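Rhamnogalacturonan endolyase YesW (Bacillus subtilis, PDB 2ZUX) cleaves the rhamnogalacturonan of plant cell-wall pectin as an endo-acting polysaccharide lyase of family 11, needing calcium or manganese for activity. Local coordinates at residues 13-18 and 529-534; 85-90 and 525-530; 170-175 and 197-202; 208-213 and 230-235. All coordinates share one frame; numbering follows the deposited sequence.

Interaction 1 (13-18 and 529-534); sequences VAVKTD and TTTIPT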
loop_
_atom_site.group_PDB
_atom_site.type_symbol
_atom_site.label_atom_id
_atom_site.label_comp_id
_atom_site.label_asym_id
_atom_site.label_seq_id
_atom_site.Cartn_x
_atom_site.Cartn_y
_atom_site.Cartn_z
ATOM N N VAL A 13 16.270 14.505 -2.406
ATOM C CA VAL A 13 16.730 14.135 -1.070
ATOM C C VAL A 13 18.260 14.079 -1.067
ATOM O O VAL A 13 18.873 13.710 -2.073
ATOM C CB VAL A 13 16.091 12.785 -0.597
ATOM C CG1 VAL A 13 16.678 11.589 -1.333
ATOM C CG2 VAL A 13 16.236 12.604 0.905
ATOM N N ALA A 14 18.865 14.480 0.050
ATOM C CA ALA A 14 20.312 14.469 0.215
ATOM C C ALA A 14 20.629 13.882 1.574
ATOM O O ALA A 14 20.054 14.295 2.586
ATOM C CB ALA A 14 20.885 15.878 0.093
ATOM N N VAL A 15 21.519 12.896 1.589
ATOM C CA VAL A 15 21.785 12.124 2.792
ATOM C C VAL A 15 23.286 12.019 3.004
ATOM O O VAL A 15 24.026 11.644 2.091
ATOM C CB VAL A 15 21.173 10.697 2.708
ATOM C CG1 VAL A 15 21.394 9.927 4.012
ATOM C CG2 VAL A 15 19.681 10.744 2.367
ATOM N N LYS A 16 23.726 12.359 4.209
ATOM C CA LYS A 16 25.130 12.255 4.572
ATOM C C LYS A 16 25.555 10.791 4.667
ATOM O O LYS A 16 24.867 9.970 5.285
ATOM C CB LYS A 16 25.372 12.973 5.902
ATOM C CG LYS A 16 26.828 13.174 6.283
ATOM C CD LYS A 16 26.927 13.776 7.687
ATOM C CE LYS A 16 26.724 12.718 8.772
ATOM N NZ LYS A 16 26.129 13.249 10.035
ATOM N N THR A 17 26.679 10.473 4.028
ATOM C CA THR A 17 27.316 9.160 4.132
ATOM C C THR A 17 28.811 9.383 4.335
ATOM O O THR A 17 29.303 10.498 4.151
ATOM C CB THR A 17 27.120 8.302 2.855
ATOM O OG1 THR A 17 27.949 8.813 1.802
ATOM C CG2 THR A 17 25.657 8.291 2.399
ATOM N N ASP A 18 29.528 8.322 4.691
ATOM C CA ASP A 18 30.986 8.376 4.839
ATOM C C ASP A 18 31.710 8.778 3.551
ATOM O O ASP A 18 32.796 9.363 3.603
ATOM C CB ASP A 18 31.520 7.032 5.338
ATOM C CG ASP A 18 31.158 6.757 6.785
ATOM O OD1 ASP A 18 30.880 7.718 7.536
ATOM O OD2 ASP A 18 31.162 5.573 7.179
ATOM N N THR A 529 15.729 6.036 3.380
ATOM C CA THR A 529 15.903 6.073 1.934
ATOM C C THR A 529 17.267 5.482 1.624
ATOM O O THR A 529 18.218 5.680 2.379
ATOM C CB THR A 529 15.742 7.507 1.355
ATOM O OG1 THR A 529 15.578 7.443 -0.069
ATOM C CG2 THR A 529 16.939 8.408 1.687
ATOM N N THR A 530 17.374 4.739 0.534
ATOM C CA THR A 530 18.636 4.097 0.212
ATOM C C THR A 530 19.723 5.101 -0.186
ATOM O O THR A 530 19.439 6.139 -0.794
ATOM C CB THR A 530 18.469 3.014 -0.875
ATOM O OG1 THR A 530 19.646 2.202 -0.896
ATOM C CG2 THR A 530 18.244 3.619 -2.258
ATOM N N THR A 531 20.960 4.774 0.179
ATOM C CA THR A 531 22.125 5.516 -0.314
ATOM C C THR A 531 23.051 4.620 -1.129
ATOM O O THR A 531 24.219 4.961 -1.366
ATOM C CB THR A 531 22.916 6.207 0.820
ATOM O OG1 THR A 531 23.363 5.225 1.757
ATOM C CG2 THR A 531 22.042 7.231 1.525
ATOM N N ILE A 532 22.529 3.480 -1.575
ATOM C CA ILE A 532 23.276 2.596 -2.467
ATOM C C ILE A 532 23.138 3.139 -3.891
ATOM O O ILE A 532 22.020 3.263 -4.402
ATOM C CB ILE A 532 22.763 1.147 -2.386
ATOM C CG1 ILE A 532 22.947 0.601 -0.967
ATOM C CG2 ILE A 532 23.502 0.259 -3.394
ATOM C CD1 ILE A 532 22.105 -0.633 -0.644
ATOM N N PRO A 533 24.266 3.490 -4.538
ATOM C CA PRO A 533 24.179 4.011 -5.901
ATOM C C PRO A 533 23.597 3.013 -6.894
ATOM O O PRO A 533 23.763 1.803 -6.744
ATOM C CB PRO A 533 25.639 4.328 -6.255
ATOM C CG PRO A 533 26.332 4.466 -4.933
ATOM C CD PRO A 533 25.657 3.480 -4.042
ATOM N N THR A 534 22.915 3.543 -7.900
ATOM C CA THR A 534 22.383 2.729 -8.984
ATOM C C THR A 534 22.764 3.309 -10.341
ATOM O O THR A 534 22.896 4.525 -10.491
ATOM C CB THR A 534 20.845 2.552 -8.885
ATOM O OG1 THR A 534 20.405 1.647 -9.909
ATOM C CG2 THR A 534 20.102 3.874 -9.029
#

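Interaction 2 (85-90 and 525-530); sequences SVWAQP and LRIYTT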
loop_
_atom_site.group_PDB
_atom_site.type_symbol
_atom_site.label_atom_id
_atom_site.label_comp_id
_atom_site.label_asym_id
_atom_site.label_seq_id
_atom_site.Cartn_x
_atom_site.Cartn_y
_atom_site.Cartn_z
ATOM N N SER A 85 17.862 20.034 2.040
ATOM C CA SER A 85 18.944 20.040 3.015
ATOM C C SER A 85 19.439 18.610 3.233
ATOM O O SER A 85 18.804 17.653 2.780
ATOM C CB SER A 85 18.490 20.680 4.330
ATOM O OG SER A 85 17.360 20.015 4.856
ATOM N N VAL A 86 20.573 18.467 3.910
ATOM C CA VAL A 86 21.218 17.166 4.089
ATOM C C VAL A 86 20.725 16.467 5.351
ATOM O O VAL A 86 20.774 17.038 6.450
ATOM C CB VAL A 86 22.765 17.301 4.152
ATOM C CG1 VAL A 86 23.426 15.972 4.483
ATOM C CG2 VAL A 86 23.316 17.850 2.839
ATOM N N TRP A 87 20.258 15.230 5.196
ATOM C CA TRP A 87 19.890 14.405 6.341
ATOM C C TRP A 87 21.141 14.016 7.107
ATOM O O TRP A 87 22.037 13.366 6.565
ATOM C CB TRP A 87 19.222 13.116 5.883
ATOM C CG TRP A 87 17.892 13.230 5.219
ATOM C CD1 TRP A 87 17.287 14.353 4.718
ATOM C CD2 TRP A 87 17.010 12.142 4.952
ATOM N NE1 TRP A 87 16.069 14.018 4.158
ATOM C CE2 TRP A 87 15.877 12.667 4.299
ATOM C CE3 TRP A 87 17.069 10.769 5.212
ATOM C CZ2 TRP A 87 14.808 11.857 3.893
ATOM C CZ3 TRP A 87 16.009 9.967 4.813
ATOM C CH2 TRP A 87 14.896 10.514 4.159
ATOM N N ALA A 88 21.176 14.383 8.382
ATOM C CA ALA A 88 22.324 14.084 9.224
ATOM C C ALA A 88 22.333 12.641 9.732
ATOM O O ALA A 88 23.339 12.178 10.274
ATOM C CB ALA A 88 22.390 15.059 10.383
ATOM N N GLN A 89 21.212 11.942 9.550
ATOM C CA GLN A 89 21.092 10.519 9.873
ATOM C C GLN A 89 20.615 9.773 8.617
ATOM O O GLN A 89 20.100 10.406 7.691
ATOM C CB GLN A 89 20.111 10.315 11.027
ATOM C CG GLN A 89 20.560 10.951 12.351
ATOM C CD GLN A 89 19.442 11.029 13.359
ATOM O OE1 GLN A 89 18.345 11.507 13.053
ATOM N NE2 GLN A 89 19.707 10.567 14.571
ATOM N N PRO A 90 20.819 8.437 8.555
ATOM C CA PRO A 90 20.368 7.666 7.372
ATOM C C PRO A 90 18.841 7.618 7.189
ATOM O O PRO A 90 18.346 7.141 6.160
ATOM C CB PRO A 90 20.924 6.260 7.626
ATOM C CG PRO A 90 21.974 6.427 8.694
ATOM C CD PRO A 90 21.522 7.581 9.528
ATOM N N LEU A 525 8.094 8.491 13.580
ATOM C CA LEU A 525 8.283 7.618 12.421
ATOM C C LEU A 525 9.636 7.936 11.806
ATOM O O LEU A 525 10.032 9.103 11.758
ATOM C CB LEU A 525 7.190 7.838 11.375
ATOM C CG LEU A 525 5.736 7.591 11.785
ATOM C CD1 LEU A 525 4.814 7.957 10.641
ATOM C CD2 LEU A 525 5.517 6.145 12.216
ATOM N N ARG A 526 10.341 6.910 11.345
ATOM C CA ARG A 526 11.607 7.095 10.656
ATOM C C ARG A 526 11.448 6.710 9.202
ATOM O O ARG A 526 10.966 5.616 8.903
ATOM C CB ARG A 526 12.690 6.221 11.278
ATOM C CG ARG A 526 13.062 6.570 12.708
ATOM C CD ARG A 526 14.178 5.665 13.146
ATOM N NE ARG A 526 14.606 5.908 14.517
ATOM C CZ ARG A 526 15.499 5.153 15.145
ATOM N NH1 ARG A 526 16.050 4.121 14.520
ATOM N NH2 ARG A 526 15.834 5.431 16.397
ATOM N N ILE A 527 11.850 7.609 8.307
ATOM C CA ILE A 527 11.812 7.328 6.879
ATOM C C ILE A 527 13.229 7.014 6.416
ATOM O O ILE A 527 14.093 7.892 6.440
ATOM C CB ILE A 527 11.278 8.524 6.069
ATOM C CG1 ILE A 527 9.951 9.037 6.655
ATOM C CG2 ILE A 527 11.134 8.131 4.592
ATOM C CD1 ILE A 527 9.408 10.285 5.957
ATOM N N TYR A 528 13.465 5.767 6.019
ATOM C CA TYR A 528 14.755 5.336 5.490
ATOM C C TYR A 528 14.715 5.413 3.971
ATOM O O TYR A 528 13.771 4.931 3.349
ATOM C CB TYR A 528 15.046 3.895 5.912
ATOM C CG TYR A 528 15.380 3.728 7.381
ATOM C CD1 TYR A 528 16.698 3.515 7.795
ATOM C CD2 TYR A 528 14.386 3.777 8.356
ATOM C CE1 TYR A 528 17.006 3.359 9.149
ATOM C CE2 TYR A 528 14.688 3.622 9.707
ATOM C CZ TYR A 528 15.994 3.417 10.087
ATOM O OH TYR A 528 16.278 3.265 11.434
ATOM N N THR A 529 15.729 6.036 3.380
ATOM C CA THR A 529 15.903 6.073 1.934
ATOM C C THR A 529 17.267 5.482 1.624
ATOM O O THR A 529 18.218 5.680 2.379
ATOM C CB THR A 529 15.742 7.507 1.355
ATOM O OG1 THR A 529 15.578 7.443 -0.069
ATOM C CG2 THR A 529 16.939 8.408 1.687
ATOM N N THR A 530 17.374 4.739 0.534
ATOM C CA THR A 530 18.636 4.097 0.212
ATOM C C THR A 530 19.723 5.101 -0.186
ATOM O O THR A 530 19.439 6.139 -0.794
ATOM C CB THR A 530 18.469 3.014 -0.875
ATOM O OG1 THR A 530 19.646 2.202 -0.896
ATOM C CG2 THR A 530 18.244 3.619 -2.258
HETATM O O HOH W 1 19.759 5.498 4.561
#

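Interaction 3 (170-175 and 197-202); sequences KNIRAG and KTADGT. With RAM (alpha-L-rhamnopyranose), chain P; RAM (alpha-L-rhamnopyranose), chain O.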
loop_
_atom_site.group_PDB
_atom_site.type_symbol
_atom_site.label_atom_id
_atom_site.label_comp_id
_atom_site.label_asym_id
_atom_site.label_seq_id
_atom_site.Cartn_x
_atom_site.Cartn_y
_atom_site.Cartn_z
ATOM N N LYS A 170 -16.276 5.156 19.693
ATOM C CA LYS A 170 -16.630 3.884 20.323
ATOM C C LYS A 170 -17.360 2.901 19.412
ATOM O O LYS A 170 -17.413 1.708 19.724
ATOM C CB LYS A 170 -17.477 4.137 21.573
ATOM C CG LYS A 170 -18.839 4.758 21.279
ATOM C CD LYS A 170 -19.690 4.934 22.531
ATOM C CE LYS A 170 -19.041 5.856 23.553
ATOM N NZ LYS A 170 -18.946 7.258 23.065
ATOM N N ASN A 171 -17.929 3.385 18.310
ATOM C CA ASN A 171 -18.706 2.517 17.427
ATOM C C ASN A 171 -17.912 1.954 16.251
ATOM O O ASN A 171 -18.484 1.331 15.363
ATOM C CB ASN A 171 -19.998 3.191 16.979
ATOM C CG ASN A 171 -20.908 3.514 18.142
ATOM O OD1 ASN A 171 -21.355 4.655 18.296
ATOM N ND2 ASN A 171 -21.166 2.525 18.986
ATOM N N ILE A 172 -16.595 2.143 16.282
ATOM C CA ILE A 172 -15.704 1.516 15.317
ATOM C C ILE A 172 -14.681 0.701 16.099
ATOM O O ILE A 172 -13.799 1.264 16.765
ATOM C CB ILE A 172 -14.995 2.570 14.414
ATOM C CG1 ILE A 172 -16.002 3.314 13.516
ATOM C CG2 ILE A 172 -13.885 1.910 13.581
ATOM C CD1 ILE A 172 -16.758 2.451 12.494
ATOM N N ARG A 173 -14.799 -0.622 16.021
ATOM C CA ARG A 173 -13.895 -1.509 16.749
ATOM C C ARG A 173 -12.479 -1.454 16.167
ATOM O O ARG A 173 -12.308 -1.286 14.961
ATOM C CB ARG A 173 -14.428 -2.943 16.698
ATOM C CG ARG A 173 -13.924 -3.836 17.811
ATOM C CD ARG A 173 -14.379 -5.258 17.604
ATOM N NE ARG A 173 -14.256 -6.027 18.837
ATOM C CZ ARG A 173 -13.930 -7.313 18.898
ATOM N NH1 ARG A 173 -13.683 -8.013 17.792
ATOM N NH2 ARG A 173 -13.847 -7.899 20.084
ATOM N N ALA A 174 -11.470 -1.561 17.030
ATOM C CA ALA A 174 -10.070 -1.609 16.598
ATOM C C ALA A 174 -9.612 -3.018 16.263
ATOM O O ALA A 174 -9.872 -3.960 17.015
ATOM C CB ALA A 174 -9.165 -1.041 17.679
ATOM N N GLY A 175 -8.898 -3.157 15.150
ATOM C CA GLY A 175 -8.323 -4.440 14.746
ATOM C C GLY A 175 -8.017 -4.396 13.260
ATOM O O GLY A 175 -8.515 -3.525 12.542
ATOM N N LYS A 197 -14.870 3.925 6.579
ATOM C CA LYS A 197 -16.099 3.634 7.298
ATOM C C LYS A 197 -16.080 4.331 8.656
ATOM O O LYS A 197 -15.076 4.313 9.363
ATOM C CB LYS A 197 -16.237 2.119 7.456
ATOM C CG LYS A 197 -17.530 1.646 8.095
ATOM C CD LYS A 197 -17.631 0.133 7.917
ATOM C CE LYS A 197 -18.938 -0.436 8.438
ATOM N NZ LYS A 197 -18.989 -0.429 9.928
ATOM N N THR A 198 -17.194 4.979 8.984
ATOM C CA THR A 198 -17.334 5.763 10.211
ATOM C C THR A 198 -18.653 5.381 10.873
ATOM O O THR A 198 -19.405 4.553 10.355
ATOM C CB THR A 198 -17.322 7.273 9.892
ATOM O OG1 THR A 198 -18.412 7.555 9.011
ATOM C CG2 THR A 198 -16.001 7.681 9.229
ATOM N N ALA A 199 -18.939 5.990 12.016
ATOM C CA ALA A 199 -20.141 5.662 12.759
ATOM C C ALA A 199 -20.603 6.863 13.562
ATOM O O ALA A 199 -19.921 7.889 13.628
ATOM C CB ALA A 199 -19.877 4.480 13.684
ATOM N N ASP A 200 -21.765 6.732 14.190
ATOM C CA ASP A 200 -22.181 7.715 15.183
ATOM C C ASP A 200 -21.045 7.853 16.181
ATOM O O ASP A 200 -20.482 6.858 16.647
ATOM C CB ASP A 200 -23.424 7.223 15.925
ATOM C CG ASP A 200 -24.648 7.172 15.041
ATOM O OD1 ASP A 200 -24.916 8.160 14.329
ATOM O OD2 ASP A 200 -25.335 6.127 15.066
ATOM N N GLY A 201 -20.677 9.086 16.494
ATOM C CA GLY A 201 -19.623 9.301 17.463
ATOM C C GLY A 201 -18.241 9.489 16.872
ATOM O O GLY A 201 -17.329 9.872 17.583
ATOM N N THR A 202 -18.063 9.196 15.586
ATOM C CA THR A 202 -16.806 9.522 14.921
ATOM C C THR A 202 -16.626 11.038 14.979
ATOM O O THR A 202 -17.567 11.780 14.696
ATOM C CB THR A 202 -16.812 9.043 13.462
ATOM O OG1 THR A 202 -16.833 7.607 13.432
ATOM C CG2 THR A 202 -15.578 9.563 12.700
HETATM C C1 RAM P . -19.082 12.447 22.576
HETATM C C2 RAM P . -18.864 11.102 21.883
HETATM C C3 RAM P . -17.767 11.229 20.825
HETATM C C4 RAM P . -16.493 11.790 21.450
HETATM C C5 RAM P . -16.804 13.107 22.167
HETATM C C6 RAM P . -15.589 13.666 22.901
HETATM O O1 RAM P . -19.631 13.377 21.663
HETATM O O2 RAM P . -18.506 10.139 22.852
HETATM O O3 RAM P . -17.496 9.985 20.218
HETATM O O4 RAM P . -15.542 11.995 20.429
HETATM O O5 RAM P . -17.857 12.936 23.107
HETATM C C1 RAM O . -14.050 6.352 23.943
HETATM C C2 RAM O . -14.976 6.877 25.038
HETATM C C3 RAM O . -15.741 5.719 25.678
HETATM C C4 RAM O . -14.796 4.596 26.105
HETATM C C5 RAM O . -13.919 4.160 24.927
HETATM C C6 RAM O . -12.903 3.092 25.325
HETATM O O1 RAM O . -14.814 5.922 22.835
HETATM O O2 RAM O . -14.198 7.543 26.011
HETATM O O3 RAM O . -16.461 6.184 26.800
HETATM O O4 RAM O . -15.546 3.514 26.623
HETATM O O5 RAM O . -13.231 5.291 24.419
HETATM O O HOH W 2 -17.907 5.810 16.810
#

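Interaction 4 (208-213 and 230-235); sequences KVIGNA and YLTVFQ. With RAM (alpha-L-rhamnopyranose), chain P.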
loop_
_atom_site.group_PDB
_atom_site.type_symbol
_atom_site.label_atom_id
_atom_site.label_comp_id
_atom_site.label_asym_id
_atom_site.label_seq_id
_atom_site.Cartn_x
_atom_site.Cartn_y
_atom_site.Cartn_z
ATOM N N LYS A 208 -15.784 17.955 15.170
ATOM C CA LYS A 208 -17.217 17.797 14.937
ATOM C C LYS A 208 -17.571 16.324 14.924
ATOM O O LYS A 208 -16.948 15.529 14.211
ATOM C CB LYS A 208 -17.634 18.458 13.626
ATOM C CG LYS A 208 -19.149 18.573 13.481
ATOM C CD LYS A 208 -19.559 19.051 12.109
ATOM C CE LYS A 208 -19.592 17.906 11.122
ATOM N NZ LYS A 208 -20.907 17.215 11.152
ATOM N N VAL A 209 -18.562 15.957 15.721
ATOM C CA VAL A 209 -18.978 14.567 15.839
ATOM C C VAL A 209 -20.045 14.246 14.784
ATOM O O VAL A 209 -20.984 15.020 14.566
ATOM C CB VAL A 209 -19.461 14.256 17.274
ATOM C CG1 VAL A 209 -19.836 12.798 17.407
ATOM C CG2 VAL A 209 -18.378 14.604 18.293
ATOM N N ILE A 210 -19.858 13.111 14.109
ATOM C CA ILE A 210 -20.761 12.631 13.067
ATOM C C ILE A 210 -21.959 11.900 13.677
ATOM O O ILE A 210 -21.811 11.126 14.619
ATOM C CB ILE A 210 -19.996 11.704 12.080
ATOM C CG1 ILE A 210 -18.930 12.514 11.329
ATOM C CG2 ILE A 210 -20.952 11.024 11.090
ATOM C CD1 ILE A 210 -17.963 11.695 10.506
ATOM N N GLY A 211 -23.144 12.161 13.126
ATOM C CA GLY A 211 -24.364 11.438 13.490
ATOM C C GLY A 211 -24.877 11.702 14.892
ATOM O O GLY A 211 -24.840 12.833 15.384
ATOM N N ASN A 212 -25.343 10.630 15.524
ATOM C CA ASN A 212 -25.893 10.624 16.870
ATOM C C ASN A 212 -24.732 10.572 17.860
ATOM O O ASN A 212 -24.210 9.500 18.154
ATOM C CB ASN A 212 -26.776 9.377 17.000
ATOM C CG ASN A 212 -27.711 9.411 18.195
ATOM O OD1 ASN A 212 -27.720 10.353 18.980
ATOM N ND2 ASN A 212 -28.518 8.360 18.326
ATOM N N ALA A 213 -24.317 11.737 18.348
ATOM C CA ALA A 213 -23.044 11.890 19.049
ATOM C C ALA A 213 -22.800 10.879 20.166
ATOM O O ALA A 213 -21.690 10.353 20.292
ATOM C CB ALA A 213 -22.885 13.310 19.568
ATOM N N TYR A 230 -21.692 4.324 8.489
ATOM C CA TYR A 230 -21.508 5.402 7.522
ATOM C C TYR A 230 -20.227 5.248 6.714
ATOM O O TYR A 230 -19.296 4.545 7.116
ATOM C CB TYR A 230 -21.501 6.771 8.217
ATOM C CG TYR A 230 -22.641 7.021 9.172
ATOM C CD1 TYR A 230 -23.965 6.838 8.775
ATOM C CD2 TYR A 230 -22.392 7.466 10.466
ATOM C CE1 TYR A 230 -25.019 7.066 9.660
ATOM C CE2 TYR A 230 -23.434 7.704 11.362
ATOM C CZ TYR A 230 -24.745 7.498 10.950
ATOM O OH TYR A 230 -25.785 7.744 11.811
ATOM N N LEU A 231 -20.209 5.927 5.572
ATOM C CA LEU A 231 -19.008 6.109 4.765
ATOM C C LEU A 231 -18.756 7.605 4.699
ATOM O O LEU A 231 -19.653 8.355 4.304
ATOM C CB LEU A 231 -19.219 5.548 3.358
ATOM C CG LEU A 231 -18.040 5.702 2.392
ATOM C CD1 LEU A 231 -16.786 4.976 2.911
ATOM C CD2 LEU A 231 -18.420 5.194 1.014
ATOM N N THR A 232 -17.560 8.039 5.103
ATOM C CA THR A 232 -17.217 9.464 5.098
ATOM C C THR A 232 -15.994 9.734 4.244
ATOM O O THR A 232 -15.015 8.976 4.265
ATOM C CB THR A 232 -16.960 9.981 6.531
ATOM O OG1 THR A 232 -18.128 9.753 7.330
ATOM C CG2 THR A 232 -16.662 11.477 6.532
ATOM N N VAL A 233 -16.072 10.827 3.490
ATOM C CA VAL A 233 -14.907 11.404 2.835
ATOM C C VAL A 233 -14.515 12.638 3.647
ATOM O O VAL A 233 -15.340 13.539 3.858
ATOM C CB VAL A 233 -15.202 11.803 1.375
ATOM C CG1 VAL A 233 -13.965 12.392 0.709
ATOM C CG2 VAL A 233 -15.715 10.610 0.580
ATOM N N PHE A 234 -13.267 12.665 4.113
ATOM C CA PHE A 234 -12.720 13.763 4.902
ATOM C C PHE A 234 -11.748 14.568 4.050
ATOM O O PHE A 234 -10.993 14.008 3.246
ATOM C CB PHE A 234 -11.938 13.233 6.111
ATOM C CG PHE A 234 -12.760 12.456 7.116
ATOM C CD1 PHE A 234 -13.419 13.110 8.153
ATOM C CD2 PHE A 234 -12.821 11.067 7.056
ATOM C CE1 PHE A 234 -14.140 12.398 9.107
ATOM C CE2 PHE A 234 -13.543 10.347 8.000
ATOM C CZ PHE A 234 -14.206 11.010 9.029
ATOM N N GLN A 235 -11.735 15.880 4.259
ATOM C CA GLN A 235 -10.788 16.766 3.600
ATOM C C GLN A 235 -9.375 16.427 4.065
ATOM O O GLN A 235 -9.124 16.316 5.261
ATOM C CB GLN A 235 -11.135 18.220 3.936
ATOM C CG GLN A 235 -10.301 19.248 3.197
ATOM C CD GLN A 235 -10.801 20.657 3.421
ATOM O OE1 GLN A 235 -11.083 21.059 4.550
ATOM N NE2 GLN A 235 -10.921 21.414 2.341
HETATM C C1 RAM P . -19.082 12.447 22.576
HETATM C C2 RAM P . -18.864 11.102 21.883
HETATM C C3 RAM P . -17.767 11.229 20.825
HETATM C C4 RAM P . -16.493 11.790 21.450
HETATM C C5 RAM P . -16.804 13.107 22.167
HETATM C C6 RAM P . -15.589 13.666 22.901
HETATM O O1 RAM P . -19.631 13.377 21.663
HETATM O O2 RAM P . -18.506 10.139 22.852
HETATM O O3 RAM P . -17.496 9.985 20.218
HETATM O O4 RAM P . -15.542 11.995 20.429
HETATM O O5 RAM P . -17.857 12.936 23.107
#

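Interaction 1 (13-18 and 529-534)
Val15 and Thr17 of strand 13-17 press mainly methyl groups against Thr529 and Thr531, which lie in irregular chain just after strand 524-528. The apolar part turns on the fork of Val15. With CG1 anti to the backbone N (chi1 -177°), its two methyls reach different partners: Val15 CG1 lies 3.7 Å from Thr531 CG2, the two side chains crossing at about a right angle, while Val15 CG2 lies 3.7 Å from Thr529 CG2, these two sliding past each other in opposite directions. Val13 CG2 adds a looser touch on Thr529 CG2 at 4.3 Å. Further along the strand, Thr17 and Thr531 meet tip to tip, Thr17 CG2 standing 3.8 Å from Thr531 CB.

The hydroxyls of Thr17 and Thr529 are bonded away from this interface. Thr529 OG1 is hydrogen-bonded to Glu514, a residue that binds a calcium ion, so this threonine offers its methyl to the strand and its hydroxyl to the second shell of a metal site. Thr17 OG1 is hydrogen-bonded to Gly20 O at the start of strand 20-24. Within its own segment, Thr530 OG1 accepts from Ile532 N at 3.2 Å, an ST turn, and is also bonded to Trp458 O.

Strand 13-17 runs between strand 76-87, parallel to it, and strand 20-24, antiparallel. Trp87 from the first touches Val13, Val15 and Thr529, and Phe22 from the second touches Thr531, so the 529-534 segment of the propeller domain lies against this part of the N-terminal beta-sheet domain.

Interaction 2 (85-90 and 525-530)
Trp87 and Pro90, where strand 76-87 gives way to a loop, lean on Ile527, Tyr528 and Thr529 at the end of strand 524-528 and just beyond it. Before these, Arg526 NH1 donates to Tyr528 OH at 3.2 Å, with the oxygen close to the guanidinium plane, and Arg526 makes a cation-pi contact with Tyr91. Ile527 meets the indole mostly with its backbone: its O lies 3.3 Å from Trp87 CZ3, approaching the ring at a slant, while the side chains only graze, Ile527 CG2 standing 4.5 Å from Trp87 CH2. Trp87 CG, anti to the carbonyl carbon (chi1 -66°), swings the indole toward Ile527 and Thr529, and Pro90 O lies at the edge of the ring, in its plane. Ile527 is itself tied to His92 by backbone hydrogen bonding. At Tyr528 the contact is to Pro90 O, 4.1 Å from Tyr528 CA; its ring meets Trp517 edge-to-face. Thr529 brings its methyl to the indole, CG2 lying 3.6 Å from Trp87 CZ3. Water 1 donates to Thr529 O and to Pro90 O, each at 2.7 Å. Thr529 N, buried here, has no hydrogen-bond partner. The six-membered ring of the indole thus rests on a threonine methyl and a backbone oxygen: the direct contact is van der Waals, and the polar link between the segments runs through one water gripped by two carbonyls.

Interaction 3 (170-175 and 197-202)
Ile172, Asn171 and Ala199 give up the most surface where the loop 170-175 packs on the type II beta turn from Ala199 to Thr202, at the end of strand 193-198 of the propeller domain. Ile172 is bent at both torsions (chi1 -66°, chi2 -63°), which lays its CD1 over the start of the turn, 3.8 Å from Thr198 C and 3.9 Å from Ala199 CB. Asn171 follows with its CB 3.5 Å from Ala199 CB, and its backbone N donates at 2.9 Å to water 2, which donates to Asp200 O. The bond from Thr202 N to Ala199 O closes the turn, and Ala199 N, donating to Thr202 OG1 at 3.0 Å, braces it further.

Lys170 curls over at chi3 and chi4 between two bound rhamnoses, its NZ 2.9 Å from O2 of the chain P sugar and its CB 3.4 Å from O1 of the chain O sugar. With an alanine here, the chain beyond CB is missing and O2 of the chain P sugar would probably lose its charged neighbour. Asp150 and Arg218 hydrogen-bond rhamnose at this site, possibly part of a carbohydrate-binding region. The chain P sugar donates its O3 to Gly201 O at 2.6 Å.

Interaction 4 (208-213 and 230-235)
Ile210 pushes three ways into strand 230-235, meeting Tyr230, Thr232 and Phe234 in turn. Its CG2 slides alongside the tyrosine, 3.9 Å from Tyr230 CD2. Its other arm, extended at chi2 170°, ends in CD1, which meets Thr232 tip to tip, 3.7 Å from Thr232 OG1, and approaches Phe234 CZ obliquely at 4.1 Å. Gly211 completes this layer, its CA 4.3 Å from Tyr230 OH; a CB there would come very near the tyrosine ring.

One shell out, Thr232 CG2 sits 3.5 Å above the plane of the Phe234 ring, over its centre, and Thr232 OG1 is hydrogen-bonded to Thr198 and Thr244 on the two flanking strands. Asp200 OD1 bonds both Tyr230 OH and Asn212 N, and backbone bonds join Ile210 to Gly201 and Thr202. The chain P rhamnose rests with its C2 3.3 Å from Ala213 O.

Cut back to an alanine, Ile210 would probably leave a gap facing Tyr230, Thr232 and Phe234, its methyl contacts lost. The contact is therefore apolar at its centre and polar around it: dispersion seats Ile210, hydrogen bonds to the 199-202 turn hold the loop backbone and Tyr230 OH, and those to flanking strands hold the Thr232 hydroxyl.

Overall arrangement
From the N terminus, strand 13-17 opens interaction 1, which closes over 500 residues later at 529-534. Interaction 2 opens inside that loop at 85-90 and ends on the same stretch, at 525-530, sharing Thr529 and Thr530; their centres are about 9 Å apart, and together they join the N-terminal beta-sheet domain to a late part of the propeller domain. Interactions 3 and 4 lie within both long loops, one after the other without crossing: interaction 3 closes a short loop ending on strand 193-198, interaction 4 one ending on the neighbouring strand 230-235. Their centres are about 10 Å apart, and both border the chain P rhamnose. Interactions 1 and 3 lie about 42 Å apart between centres.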